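Local coordinates for sugar ABC transporter, sugar-binding protein (Streptococcus pneumoniae, PDB 2I58), which binds the trisaccharide raffinose between its lobes and probably hands it to a membrane ABC transporter for uptake into the cell, at residues F11-E16 with P43-V48; Y65-E70 with H345-Q350; A159-L164 with L362-V367; Q184-S189 with Q351-E356. All coordinates share one frame; numbering follows the deposited sequence.

Contact 1. Residues F11-E16 with P43-V48; sequences FNQKKE and PNAGEV. With GLC (alpha-D-glucopyranose), chain C; FRU (beta-D-fructofuranose), chain B.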
# COMPACT_ATOMS: atom_id res chain seq x y z
N PHE A 11 -16.46 3.06 -7.94
CA PHE A 11 -15.63 1.90 -8.31
C PHE A 11 -14.52 1.63 -7.30
O PHE A 11 -13.38 2.16 -7.40
CB PHE A 11 -14.99 2.11 -9.66
CG PHE A 11 -14.29 0.87 -10.22
CD1 PHE A 11 -15.02 -0.13 -10.85
CD2 PHE A 11 -12.90 0.77 -10.19
CE1 PHE A 11 -14.38 -1.22 -11.40
CE2 PHE A 11 -12.25 -0.32 -10.74
CZ PHE A 11 -12.98 -1.31 -11.33
N ASN A 12 -14.88 0.77 -6.34
CA ASN A 12 -14.07 0.52 -5.20
C ASN A 12 -12.98 -0.44 -5.62
O ASN A 12 -13.23 -1.37 -6.41
CB ASN A 12 -14.91 -0.11 -4.09
CG ASN A 12 -14.14 -0.25 -2.79
OD1 ASN A 12 -13.40 0.65 -2.42
ND2 ASN A 12 -14.27 -1.38 -2.14
N GLN A 13 -11.75 -0.17 -5.14
CA GLN A 13 -10.65 -1.14 -5.15
C GLN A 13 -10.21 -1.46 -3.72
O GLN A 13 -9.20 -2.11 -3.52
CB GLN A 13 -9.43 -0.60 -5.90
CG GLN A 13 -9.57 -0.35 -7.40
CD GLN A 13 -8.21 -0.01 -8.04
OE1 GLN A 13 -7.26 -0.82 -8.03
NE2 GLN A 13 -8.12 1.16 -8.63
N LYS A 14 -10.92 -1.01 -2.70
CA LYS A 14 -10.43 -1.28 -1.36
C LYS A 14 -11.32 -2.31 -0.60
O LYS A 14 -12.32 -1.96 0.05
CB LYS A 14 -10.26 0.05 -0.64
CG LYS A 14 -9.70 -0.10 0.72
CD LYS A 14 -8.68 0.99 1.04
CE LYS A 14 -8.05 0.70 2.37
NZ LYS A 14 -7.13 -0.43 2.25
N LYS A 15 -10.92 -3.58 -0.69
CA LYS A 15 -11.74 -4.75 -0.37
C LYS A 15 -11.88 -5.11 1.11
O LYS A 15 -12.93 -5.53 1.56
CB LYS A 15 -11.15 -5.97 -1.08
CG LYS A 15 -11.40 -5.96 -2.61
CD LYS A 15 -11.09 -7.32 -3.32
CE LYS A 15 -11.12 -7.17 -4.87
NZ LYS A 15 -12.36 -6.48 -5.43
N GLU A 16 -10.79 -4.99 1.83
CA GLU A 16 -10.79 -5.11 3.29
C GLU A 16 -11.93 -4.28 3.91
O GLU A 16 -12.48 -4.67 4.95
CB GLU A 16 -9.45 -4.59 3.86
CG GLU A 16 -8.21 -5.36 3.40
CD GLU A 16 -7.52 -4.81 2.13
OE1 GLU A 16 -7.94 -3.77 1.57
OE2 GLU A 16 -6.54 -5.43 1.71
N PRO A 43 -13.28 -8.46 -9.17
CA PRO A 43 -11.94 -9.05 -9.36
C PRO A 43 -11.10 -8.32 -10.42
O PRO A 43 -11.65 -7.76 -11.38
CB PRO A 43 -12.25 -10.50 -9.80
CG PRO A 43 -13.69 -10.77 -9.32
CD PRO A 43 -14.37 -9.45 -9.42
N ASN A 44 -9.78 -8.36 -10.24
CA ASN A 44 -8.78 -7.76 -11.15
C ASN A 44 -9.16 -6.32 -11.46
O ASN A 44 -9.07 -5.84 -12.59
CB ASN A 44 -8.58 -8.62 -12.42
CG ASN A 44 -8.33 -10.12 -12.10
OD1 ASN A 44 -7.35 -10.49 -11.45
ND2 ASN A 44 -9.23 -10.96 -12.56
N ALA A 45 -9.57 -5.61 -10.43
CA ALA A 45 -10.04 -4.26 -10.59
C ALA A 45 -9.08 -3.42 -11.40
O ALA A 45 -9.53 -2.64 -12.24
CB ALA A 45 -10.29 -3.64 -9.25
N GLY A 46 -7.77 -3.57 -11.17
CA GLY A 46 -6.77 -2.69 -11.78
C GLY A 46 -6.98 -2.63 -13.28
O GLY A 46 -6.88 -1.55 -13.89
N GLU A 47 -7.32 -3.80 -13.83
CA GLU A 47 -7.48 -4.08 -15.26
C GLU A 47 -8.87 -3.86 -15.77
O GLU A 47 -9.05 -3.35 -16.87
CB GLU A 47 -7.18 -5.55 -15.54
CG GLU A 47 -5.78 -5.97 -15.17
CD GLU A 47 -4.73 -5.24 -16.00
OE1 GLU A 47 -4.69 -5.47 -17.24
OE2 GLU A 47 -3.96 -4.44 -15.40
N VAL A 48 -9.86 -4.30 -15.00
CA VAL A 48 -11.25 -4.03 -15.37
C VAL A 48 -11.42 -2.51 -15.51
O VAL A 48 -12.07 -2.04 -16.42
CB VAL A 48 -12.26 -4.68 -14.40
CG1 VAL A 48 -13.63 -4.18 -14.65
CG2 VAL A 48 -12.25 -6.14 -14.58
C1 GLC C . -4.06 -3.40 -2.06
C2 GLC C . -4.96 -3.43 -0.85
C3 GLC C . -5.78 -2.20 -0.81
C4 GLC C . -4.89 -0.97 -0.92
C5 GLC C . -3.94 -1.07 -2.12
C6 GLC C . -2.93 0.11 -2.24
O1 GLC C . -4.91 -3.62 -3.21
O2 GLC C . -5.85 -4.48 -1.03
O3 GLC C . -6.47 -2.30 0.41
O4 GLC C . -5.74 0.15 -1.14
O5 GLC C . -3.21 -2.26 -2.08
O6 GLC C . -2.18 -0.17 -3.33
C1 FRU B . -5.19 -5.80 -3.73
C2 FRU B . -4.99 -4.42 -4.31
C3 FRU B . -6.07 -4.31 -5.37
C4 FRU B . -5.45 -3.40 -6.41
C5 FRU B . -4.00 -3.79 -6.40
C6 FRU B . -3.18 -2.54 -6.68
O1 FRU B . -4.48 -6.62 -4.68
O3 FRU B . -7.24 -3.73 -4.82
O4 FRU B . -6.02 -3.58 -7.70
O5 FRU B . -3.74 -4.36 -5.11
O6 FRU B . -1.85 -2.83 -7.22
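One wall of the sugar-binding cleft is built where Phe-11 and Gln-13, at the end of strand 6-11 and in the loop that follows, settle on Ala-45 in the first turn of helix 45-54. The Phe-11 ring presents its edge to the helix: Ala-45 O lies near the ring plane, 3.8 Å from Phe-11 CZ. Beside it, Gln-13 CG rests on Ala-45 CB at 3.8 Å. Beyond CG the glutamine chain runs extended (chi2 -172°), and its amide is thereby placed between protein and sugar: Gln-13 OE1 accepts a hydrogen bond from O4 of the fructose unit (3.0 Å), while NE2 is engaged by Asn-63 O. The loop is shaped by an Asx turn, Asn-12 OD1 taking the Lys-14 N-H at 3.0 Å. At the end of the turn, Lys-14 NZ donates to O3 of the glucose unit (2.7 Å), and Glu-16 OE2 accepts from glucose O2 (3.0 Å). A salt bridge, Lys-14 NZ to Glu-16 OE1 at 3.5 Å, joins the two charged ends. Behind this wall, strand 6-11 pairs with strands 35-40 and 61-63, helix 18-31 touches Asn-12, and Leu-49 of helix 45-54 continues the apolar packing under Phe-11 and Gln-13.

Contact 2. Residues Y65-E70 with H345-Q350; sequences YPQSIE and HLVWLQ. With GLA (alpha-D-galactopyranose), chain D; GLC (alpha-D-glucopyranose), chain C.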
# COMPACT_ATOMS: atom_id res chain seq x y z
N TYR A 65 -5.55 5.04 -7.21
CA TYR A 65 -4.46 5.37 -6.35
C TYR A 65 -3.65 6.41 -7.07
O TYR A 65 -3.17 6.16 -8.17
CB TYR A 65 -3.64 4.15 -6.02
CG TYR A 65 -4.47 3.08 -5.37
CD1 TYR A 65 -4.98 3.21 -4.08
CD2 TYR A 65 -4.81 1.94 -6.07
CE1 TYR A 65 -5.78 2.20 -3.49
CE2 TYR A 65 -5.60 0.94 -5.49
CZ TYR A 65 -6.07 1.06 -4.20
OH TYR A 65 -6.85 0.05 -3.72
N PRO A 66 -3.43 7.57 -6.42
CA PRO A 66 -3.07 8.83 -7.03
C PRO A 66 -1.65 8.98 -7.52
O PRO A 66 -1.31 10.02 -8.10
CB PRO A 66 -3.29 9.80 -5.89
CG PRO A 66 -2.95 9.04 -4.71
CD PRO A 66 -3.50 7.68 -4.96
N GLN A 67 -0.83 7.97 -7.26
CA GLN A 67 0.55 7.95 -7.74
C GLN A 67 0.69 7.12 -9.02
O GLN A 67 1.73 7.12 -9.67
CB GLN A 67 1.44 7.41 -6.62
CG GLN A 67 1.63 5.89 -6.58
CD GLN A 67 0.43 5.10 -6.13
OE1 GLN A 67 -0.52 5.64 -5.62
NE2 GLN A 67 0.49 3.80 -6.32
N SER A 68 -0.37 6.41 -9.37
CA SER A 68 -0.36 5.52 -10.53
C SER A 68 -0.05 6.24 -11.86
O SER A 68 -0.34 7.42 -12.03
CB SER A 68 -1.72 4.77 -10.61
OG SER A 68 -2.87 5.63 -10.51
N ILE A 69 0.55 5.51 -12.79
CA ILE A 69 0.66 6.03 -14.16
C ILE A 69 -0.74 6.28 -14.67
O ILE A 69 -0.98 7.31 -15.30
CB ILE A 69 1.35 5.08 -15.19
CG1 ILE A 69 2.73 4.71 -14.71
CG2 ILE A 69 1.47 5.75 -16.53
CD1 ILE A 69 2.80 3.24 -14.15
N GLU A 70 -1.65 5.36 -14.40
CA GLU A 70 -2.94 5.42 -15.06
C GLU A 70 -3.58 6.74 -14.72
O GLU A 70 -4.00 7.49 -15.61
CB GLU A 70 -3.83 4.24 -14.67
CG GLU A 70 -3.29 2.86 -15.13
CD GLU A 70 -2.41 2.17 -14.08
OE1 GLU A 70 -2.09 2.81 -13.04
OE2 GLU A 70 -2.04 0.99 -14.28
N HIS A 345 8.54 8.95 4.32
CA HIS A 345 7.39 8.17 3.79
C HIS A 345 7.37 8.20 2.24
O HIS A 345 6.49 8.79 1.61
CB HIS A 345 6.05 8.68 4.43
CG HIS A 345 4.80 7.92 4.02
ND1 HIS A 345 3.54 8.29 4.44
CD2 HIS A 345 4.62 6.85 3.22
CE1 HIS A 345 2.64 7.48 3.93
NE2 HIS A 345 3.26 6.59 3.19
N LEU A 346 8.35 7.55 1.63
CA LEU A 346 8.51 7.62 0.13
C LEU A 346 7.23 7.26 -0.59
O LEU A 346 6.47 6.37 -0.16
CB LEU A 346 9.55 6.65 -0.44
CG LEU A 346 10.68 6.12 0.42
CD1 LEU A 346 11.43 5.04 -0.35
CD2 LEU A 346 11.59 7.30 0.88
N VAL A 347 7.02 7.94 -1.72
CA VAL A 347 5.94 7.56 -2.61
C VAL A 347 6.39 6.34 -3.35
O VAL A 347 7.56 6.20 -3.59
CB VAL A 347 5.57 8.65 -3.57
CG1 VAL A 347 4.63 8.13 -4.61
CG2 VAL A 347 4.96 9.82 -2.79
N TRP A 348 5.46 5.45 -3.63
CA TRP A 348 5.75 4.17 -4.31
C TRP A 348 6.66 4.39 -5.47
O TRP A 348 6.44 5.31 -6.21
CB TRP A 348 4.46 3.55 -4.87
CG TRP A 348 3.52 3.05 -3.85
CD1 TRP A 348 2.33 3.62 -3.45
CD2 TRP A 348 3.66 1.86 -3.11
NE1 TRP A 348 1.71 2.82 -2.50
CE2 TRP A 348 2.54 1.74 -2.26
CE3 TRP A 348 4.64 0.89 -3.06
CZ2 TRP A 348 2.39 0.70 -1.38
CZ3 TRP A 348 4.48 -0.15 -2.15
CH2 TRP A 348 3.37 -0.25 -1.34
N LEU A 349 7.65 3.54 -5.64
CA LEU A 349 8.60 3.79 -6.71
C LEU A 349 7.91 3.75 -8.10
O LEU A 349 8.40 4.41 -9.02
CB LEU A 349 9.80 2.81 -6.71
CG LEU A 349 10.54 2.66 -5.39
CD1 LEU A 349 11.68 1.68 -5.43
CD2 LEU A 349 11.04 4.01 -5.03
N GLN A 350 6.79 3.01 -8.23
CA GLN A 350 6.19 2.72 -9.57
C GLN A 350 5.57 3.92 -10.22
O GLN A 350 4.99 3.82 -11.33
CB GLN A 350 5.08 1.68 -9.49
CG GLN A 350 3.87 2.11 -8.63
CD GLN A 350 3.79 1.29 -7.40
OE1 GLN A 350 4.80 0.79 -6.91
NE2 GLN A 350 2.59 1.11 -6.90
C1 GLA D . -0.77 0.19 -3.43
C2 GLA D . -0.54 0.87 -4.79
C3 GLA D . -0.58 -0.17 -5.89
C4 GLA D . 0.35 -1.30 -5.55
C5 GLA D . 0.03 -1.90 -4.20
C6 GLA D . 1.15 -2.87 -3.85
O2 GLA D . -1.55 1.91 -4.94
O3 GLA D . -0.12 0.43 -7.09
O4 GLA D . 1.70 -0.76 -5.52
O5 GLA D . 0.08 -0.94 -3.18
O6 GLA D . 1.14 -3.06 -2.43
C1 GLC C . -4.06 -3.40 -2.06
C2 GLC C . -4.96 -3.43 -0.85
C3 GLC C . -5.78 -2.20 -0.81
C4 GLC C . -4.89 -0.97 -0.92
C5 GLC C . -3.94 -1.07 -2.12
C6 GLC C . -2.93 0.11 -2.24
O1 GLC C . -4.91 -3.62 -3.21
O2 GLC C . -5.85 -4.48 -1.03
O3 GLC C . -6.47 -2.30 0.41
O4 GLC C . -5.74 0.15 -1.14
O5 GLC C . -3.21 -2.26 -2.08
O6 GLC C . -2.18 -0.17 -3.33
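Gln-67 and Trp-348 are where the two backbones come nearest, CA to CA 7.3 Å, and no hydrogen bond links the segments directly. On one side the chain makes a type I beta turn from Tyr-65 to Ser-68, closed by Ser-68 N to Tyr-65 O, before entering helix 69-76; on the other it leaves strand 345-346 and curls into a 3-10 turn at Leu-349 and Gln-350. Side chains therefore carry the contact. Gln-67 CB lies 3.8 Å from Val-347 CG1. Gln-67 CG stands between the backbone N and the carbonyl carbon (chi1 89°), and the chain passes the indole at a slant, NE2 3.4 Å from Trp-348 CD1. Amide and ring planes are inclined by 39°, so the glutamine is not stacked flat. Gln-67 NE2 gives a fairly straight hydrogen bond to O2 of the galactose unit, 3.1 Å long with an angle of 164°. One face of Trp-348 carries the galactose, whose O5 stands 3.2 Å above the ring plane, off toward the rim; Gln-350 NE2 lies over the same face, modelled so close to galactose O4 that the details of that bond are doubtful. On the turn side, glucose C6 sits over the Tyr-65 ring, 3.7 Å above its plane, and Tyr-65 OH donates only weakly to glucose O4. The NE2 atoms of Gln-67 and Gln-350 are 3.5 Å apart, and as two donors they cannot bond to each other. Both turn to the sugar instead, which supplies the polar link between segments that share no direct hydrogen bond. Amides for hydroxyls and an aromatic face for the pyranose are familiar in carbohydrate recognition.

Contact 3. Residues A159-L164 with L362-V367; sequences ADAWTL and LTMNYV. With FRU (beta-D-fructofuranose), chain B.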
# COMPACT_ATOMS: atom_id res chain seq x y z
N ALA A 159 1.22 -17.07 -3.17
CA ALA A 159 0.38 -16.94 -4.43
C ALA A 159 0.17 -15.48 -4.86
O ALA A 159 -0.18 -15.21 -6.04
CB ALA A 159 -0.99 -17.62 -4.30
N ASP A 160 0.39 -14.58 -3.88
CA ASP A 160 -0.07 -13.18 -3.91
C ASP A 160 1.16 -12.30 -3.83
O ASP A 160 1.53 -11.78 -2.77
CB ASP A 160 -1.10 -12.88 -2.79
CG ASP A 160 -2.53 -13.46 -3.10
OD1 ASP A 160 -2.88 -13.77 -4.26
OD2 ASP A 160 -3.35 -13.62 -2.18
N ALA A 161 1.80 -12.16 -4.99
CA ALA A 161 3.12 -11.54 -5.09
C ALA A 161 3.10 -10.08 -4.63
O ALA A 161 4.05 -9.61 -4.02
CB ALA A 161 3.67 -11.64 -6.52
N TRP A 162 2.02 -9.36 -4.91
CA TRP A 162 1.99 -7.95 -4.50
C TRP A 162 2.28 -7.71 -2.98
O TRP A 162 2.87 -6.69 -2.60
CB TRP A 162 0.68 -7.31 -4.92
CG TRP A 162 -0.45 -8.00 -4.36
CD1 TRP A 162 -1.05 -9.11 -4.86
CD2 TRP A 162 -1.14 -7.66 -3.16
NE1 TRP A 162 -2.10 -9.48 -4.06
CE2 TRP A 162 -2.18 -8.60 -3.00
CE3 TRP A 162 -0.99 -6.64 -2.21
CZ2 TRP A 162 -3.06 -8.57 -1.91
CZ3 TRP A 162 -1.89 -6.61 -1.11
CH2 TRP A 162 -2.90 -7.58 -0.98
N THR A 163 1.93 -8.64 -2.10
CA THR A 163 2.10 -8.36 -0.70
C THR A 163 3.53 -7.98 -0.41
O THR A 163 3.77 -7.41 0.66
CB THR A 163 1.70 -9.52 0.25
OG1 THR A 163 2.39 -10.71 -0.11
CG2 THR A 163 0.21 -9.81 0.18
N LEU A 164 4.47 -8.30 -1.32
CA LEU A 164 5.90 -8.03 -1.07
C LEU A 164 6.49 -6.88 -1.89
O LEU A 164 7.72 -6.57 -1.81
CB LEU A 164 6.70 -9.30 -1.27
CG LEU A 164 6.67 -10.35 -0.16
CD1 LEU A 164 7.67 -11.40 -0.49
CD2 LEU A 164 7.00 -9.77 1.25
N LEU A 362 9.02 -10.89 -9.89
CA LEU A 362 10.45 -11.24 -9.70
C LEU A 362 10.83 -11.19 -8.21
O LEU A 362 11.74 -11.94 -7.78
CB LEU A 362 11.39 -10.39 -10.56
CG LEU A 362 11.42 -8.91 -10.19
CD1 LEU A 362 12.46 -8.56 -9.07
CD2 LEU A 362 11.59 -8.06 -11.45
N THR A 363 10.12 -10.37 -7.43
CA THR A 363 10.36 -10.36 -6.00
C THR A 363 10.01 -11.72 -5.46
O THR A 363 10.89 -12.38 -4.91
CB THR A 363 9.59 -9.33 -5.25
OG1 THR A 363 9.96 -8.03 -5.71
CG2 THR A 363 9.91 -9.42 -3.77
N MET A 364 8.76 -12.16 -5.65
CA MET A 364 8.29 -13.46 -5.11
C MET A 364 9.15 -14.61 -5.69
O MET A 364 9.72 -15.42 -4.97
CB MET A 364 6.79 -13.67 -5.43
CG MET A 364 6.08 -14.77 -4.64
SD MET A 364 6.29 -14.60 -2.82
CE MET A 364 5.44 -13.08 -2.41
N ASN A 365 9.30 -14.67 -6.99
CA ASN A 365 10.18 -15.68 -7.55
C ASN A 365 11.50 -15.85 -6.79
O ASN A 365 11.94 -16.98 -6.61
CB ASN A 365 10.43 -15.42 -9.05
CG ASN A 365 9.25 -15.82 -9.91
OD1 ASN A 365 8.29 -16.43 -9.44
ND2 ASN A 365 9.33 -15.50 -11.19
N TYR A 366 12.13 -14.76 -6.35
CA TYR A 366 13.42 -14.88 -5.66
C TYR A 366 13.14 -15.57 -4.32
O TYR A 366 13.81 -16.54 -3.95
CB TYR A 366 14.16 -13.55 -5.48
CG TYR A 366 15.43 -13.75 -4.75
CD1 TYR A 366 16.51 -14.36 -5.35
CD2 TYR A 366 15.53 -13.44 -3.40
CE1 TYR A 366 17.72 -14.61 -4.64
CE2 TYR A 366 16.73 -13.69 -2.67
CZ TYR A 366 17.82 -14.26 -3.29
OH TYR A 366 18.96 -14.51 -2.57
N VAL A 367 12.12 -15.12 -3.61
CA VAL A 367 11.88 -15.74 -2.33
C VAL A 367 11.52 -17.22 -2.55
O VAL A 367 11.97 -18.06 -1.78
CB VAL A 367 10.84 -15.02 -1.48
CG1 VAL A 367 10.77 -15.69 -0.11
CG2 VAL A 367 11.18 -13.54 -1.31
C1 FRU B . -5.19 -5.80 -3.73
C2 FRU B . -4.99 -4.42 -4.31
C3 FRU B . -6.07 -4.31 -5.37
C4 FRU B . -5.45 -3.40 -6.41
C5 FRU B . -4.00 -3.79 -6.40
C6 FRU B . -3.18 -2.54 -6.68
O1 FRU B . -4.48 -6.62 -4.68
O3 FRU B . -7.24 -3.73 -4.82
O4 FRU B . -6.02 -3.58 -7.70
O5 FRU B . -3.74 -4.36 -5.11
O6 FRU B . -1.85 -2.83 -7.22
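Asp-160 O, which lies 4.1 Å from Met-364 CE across the contact, is gripped twice by one residue: Thr-163 donates to it through its backbone N (3.2 Å) and through OG1 (3.0 Å), the hydroxyl approaching almost in line with the carbonyl at 176°. The double hold starts the 3-10 turn 161-164, one side of which packs on helix 357-369 while the other meets the ligand. Met-364 carries much of the packing. Its CG starts trans to the backbone N (chi1 -165°), and bends at chi2 and chi3 fold the thioether back toward the turn. Its CB touches Ala-161 CB at 3.9 Å, and CE lies against Leu-164 CG at 3.7 Å, the two side chains crossing at about a right angle. Leu-164 also reaches Val-367, CD1 to CG2 4.2 Å, and its CB meets Thr-363 CG2. Trp-162, whose CB points away from the helix, offers a ring face to the sugar, with O1 of the fructose unit 3.5 Å above its centre; Thr-163 CG2 lies over the opposite face. The turn leads directly into helix 165-176, whose Asn-168 bonds to Thr-363 OG1. Met-208 of helix 199-209 packs against Thr-363 and Val-367, and Pro-242 of strand 240-244 touches Leu-164.

Contact 4. Residues Q184-S189 with Q351-E356; sequences QYLRYS and QYWTSE. With GLA (alpha-D-galactopyranose), chain D.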
# COMPACT_ATOMS: atom_id res chain seq x y z
N GLN A 184 16.97 6.14 -9.37
CA GLN A 184 18.14 6.48 -10.14
C GLN A 184 19.01 5.24 -10.36
O GLN A 184 19.70 5.12 -11.38
CB GLN A 184 18.93 7.58 -9.45
CG GLN A 184 19.94 8.32 -10.33
CD GLN A 184 19.30 9.39 -11.23
OE1 GLN A 184 18.65 10.33 -10.75
NE2 GLN A 184 19.52 9.27 -12.55
N TYR A 185 18.99 4.31 -9.42
CA TYR A 185 19.67 3.02 -9.60
C TYR A 185 18.93 2.09 -10.59
O TYR A 185 19.55 1.59 -11.54
CB TYR A 185 19.85 2.29 -8.26
CG TYR A 185 20.58 0.97 -8.41
CD1 TYR A 185 21.92 0.93 -8.79
CD2 TYR A 185 19.93 -0.23 -8.20
CE1 TYR A 185 22.59 -0.27 -8.95
CE2 TYR A 185 20.60 -1.44 -8.37
CZ TYR A 185 21.93 -1.45 -8.74
OH TYR A 185 22.60 -2.64 -8.90
N LEU A 186 17.63 1.88 -10.37
CA LEU A 186 16.84 0.97 -11.18
C LEU A 186 16.41 1.53 -12.58
O LEU A 186 16.53 0.87 -13.62
CB LEU A 186 15.59 0.50 -10.39
CG LEU A 186 15.66 -0.23 -9.03
CD1 LEU A 186 14.27 -0.53 -8.52
CD2 LEU A 186 16.46 -1.51 -9.10
N ARG A 187 15.92 2.76 -12.60
CA ARG A 187 15.05 3.21 -13.67
C ARG A 187 15.67 4.25 -14.57
O ARG A 187 15.55 4.13 -15.77
CB ARG A 187 13.71 3.70 -13.08
CG ARG A 187 12.88 4.61 -13.97
CD ARG A 187 12.12 3.89 -15.07
NE ARG A 187 11.34 4.84 -15.87
CZ ARG A 187 11.74 5.35 -17.02
NH1 ARG A 187 12.91 4.99 -17.54
NH2 ARG A 187 10.99 6.21 -17.68
N TYR A 188 16.31 5.27 -14.01
CA TYR A 188 16.90 6.35 -14.83
C TYR A 188 18.38 6.17 -15.18
O TYR A 188 19.01 7.10 -15.69
CB TYR A 188 16.68 7.71 -14.17
CG TYR A 188 15.23 8.09 -14.10
CD1 TYR A 188 14.47 8.20 -15.25
CD2 TYR A 188 14.61 8.35 -12.86
CE1 TYR A 188 13.12 8.56 -15.19
CE2 TYR A 188 13.25 8.70 -12.77
CZ TYR A 188 12.51 8.80 -13.95
OH TYR A 188 11.19 9.15 -13.91
N SER A 189 18.90 4.96 -14.92
CA SER A 189 20.25 4.51 -15.28
C SER A 189 20.33 3.94 -16.72
O SER A 189 19.32 3.86 -17.44
CB SER A 189 20.67 3.42 -14.31
OG SER A 189 19.74 2.35 -14.37
N GLN A 351 5.65 5.01 -9.48
CA GLN A 351 5.26 6.33 -9.91
C GLN A 351 5.83 6.68 -11.28
O GLN A 351 5.15 7.29 -12.10
CB GLN A 351 5.73 7.38 -8.89
CG GLN A 351 4.92 8.66 -8.96
CD GLN A 351 5.44 9.75 -8.07
OE1 GLN A 351 6.43 9.59 -7.35
NE2 GLN A 351 4.78 10.89 -8.13
N TYR A 352 7.09 6.29 -11.48
CA TYR A 352 7.87 6.59 -12.68
C TYR A 352 8.08 5.38 -13.61
O TYR A 352 8.70 5.51 -14.69
CB TYR A 352 9.21 7.20 -12.24
CG TYR A 352 9.00 8.48 -11.45
CD1 TYR A 352 8.45 9.61 -12.06
CD2 TYR A 352 9.31 8.56 -10.11
CE1 TYR A 352 8.23 10.77 -11.34
CE2 TYR A 352 9.10 9.73 -9.39
CZ TYR A 352 8.57 10.81 -10.01
OH TYR A 352 8.36 11.94 -9.31
N TRP A 353 7.55 4.22 -13.20
CA TRP A 353 7.57 3.01 -14.03
C TRP A 353 6.34 2.97 -14.95
O TRP A 353 5.41 3.73 -14.76
CB TRP A 353 7.58 1.74 -13.15
CG TRP A 353 8.61 1.74 -12.07
CD1 TRP A 353 9.61 2.65 -11.88
CD2 TRP A 353 8.77 0.76 -11.05
NE1 TRP A 353 10.33 2.33 -10.79
CE2 TRP A 353 9.85 1.16 -10.26
CE3 TRP A 353 8.07 -0.39 -10.70
CZ2 TRP A 353 10.28 0.44 -9.14
CZ3 TRP A 353 8.49 -1.12 -9.57
CH2 TRP A 353 9.60 -0.70 -8.82
N THR A 354 6.34 2.06 -15.92
CA THR A 354 5.22 1.86 -16.84
C THR A 354 4.18 0.81 -16.33
O THR A 354 3.02 0.78 -16.75
CB THR A 354 5.78 1.46 -18.19
OG1 THR A 354 6.60 0.30 -18.00
CG2 THR A 354 6.63 2.60 -18.76
N SER A 355 4.63 -0.03 -15.41
CA SER A 355 3.81 -1.06 -14.73
C SER A 355 4.53 -1.57 -13.48
O SER A 355 5.67 -1.22 -13.24
CB SER A 355 3.59 -2.27 -15.65
OG SER A 355 4.83 -2.63 -16.27
N GLU A 356 3.88 -2.44 -12.71
CA GLU A 356 4.53 -3.04 -11.54
C GLU A 356 4.33 -4.55 -11.40
O GLU A 356 4.89 -5.13 -10.48
CB GLU A 356 4.04 -2.34 -10.26
CG GLU A 356 2.47 -2.26 -10.14
CD GLU A 356 1.97 -1.68 -8.77
OE1 GLU A 356 2.84 -1.50 -7.85
OE2 GLU A 356 0.72 -1.43 -8.65
C1 GLA D . -0.77 0.19 -3.43
C2 GLA D . -0.54 0.87 -4.79
C3 GLA D . -0.58 -0.17 -5.89
C4 GLA D . 0.35 -1.30 -5.55
C5 GLA D . 0.03 -1.90 -4.20
C6 GLA D . 1.15 -2.87 -3.85
O2 GLA D . -1.55 1.91 -4.94
O3 GLA D . -0.12 0.43 -7.09
O4 GLA D . 1.70 -0.76 -5.52
O5 GLA D . 0.08 -0.94 -3.18
O6 GLA D . 1.14 -3.06 -2.43
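Two torsions steer Arg-187 to Tyr-352: chi1 of 160° sends CG away from the backbone N, and chi2 of 78° then bends the chain so that NE meets Tyr-352 O. In this solute-binding fold the bond ties the end of helix 179-186 to the loop between strand 345-346 and helix 357-369. The bond from Arg-187 NE to Tyr-352 O is 3.0 Å long and nearly straight at 174°; the oxygen lies in the guanidinium plane, at its edge, whereas the nitrogen stands above the carbonyl plane. On its own side of the contact, Tyr-188 CE1 lies 3.9 Å above the centre of the Arg-187 guanidinium. The Tyr-188 hydroxyl end comes up to Tyr-352, with OH 3.2 Å from CB, and the two tyrosine side chains pass each other at a slant. Deeper in, Leu-186 CD1 approaches Trp-353 CZ2 at 4.2 Å. That indole is fixed in rotation by a hydrogen bond from NE1 to Asn-183 OD1, and it packs edge-to-face with Phe-383 of helix 372-383. The same loop then extends to the ligand. Glu-356, at the N-cap position of helix 357-369, has a chain extended beyond CG, which carries its carboxylate to the galactose unit. There the two oxygens divide neighbouring hydroxyls between them: galactose O4 donates to Glu-356 OE1 at 2.7 Å, and galactose O3 to Glu-356 OE2 at 2.6 Å.

The four contacts surround one raffinose molecule. Contact 1 closes first along the chain, joining neighbouring elements around the mixed sheet, and sits about 17 Å, centre to centre, from contact 2, which it meets where Gln-13 touches Tyr-65. Contact 2 opens just after strand 61-63 of that sheet and returns 275 residues later, crossing contacts 3 and 4. Segments 345-350, 351-356 and 362-367 follow in quick succession, and helix 165-176 abuts contacts 2, 3 and 4. Centres of contacts 2 and 4 are about 11 Å apart; contact 3 lies about 20 Å from contact 1. Contact 2 thus probably bridges the two lobes, consistent with sugar-dependent closure in this family.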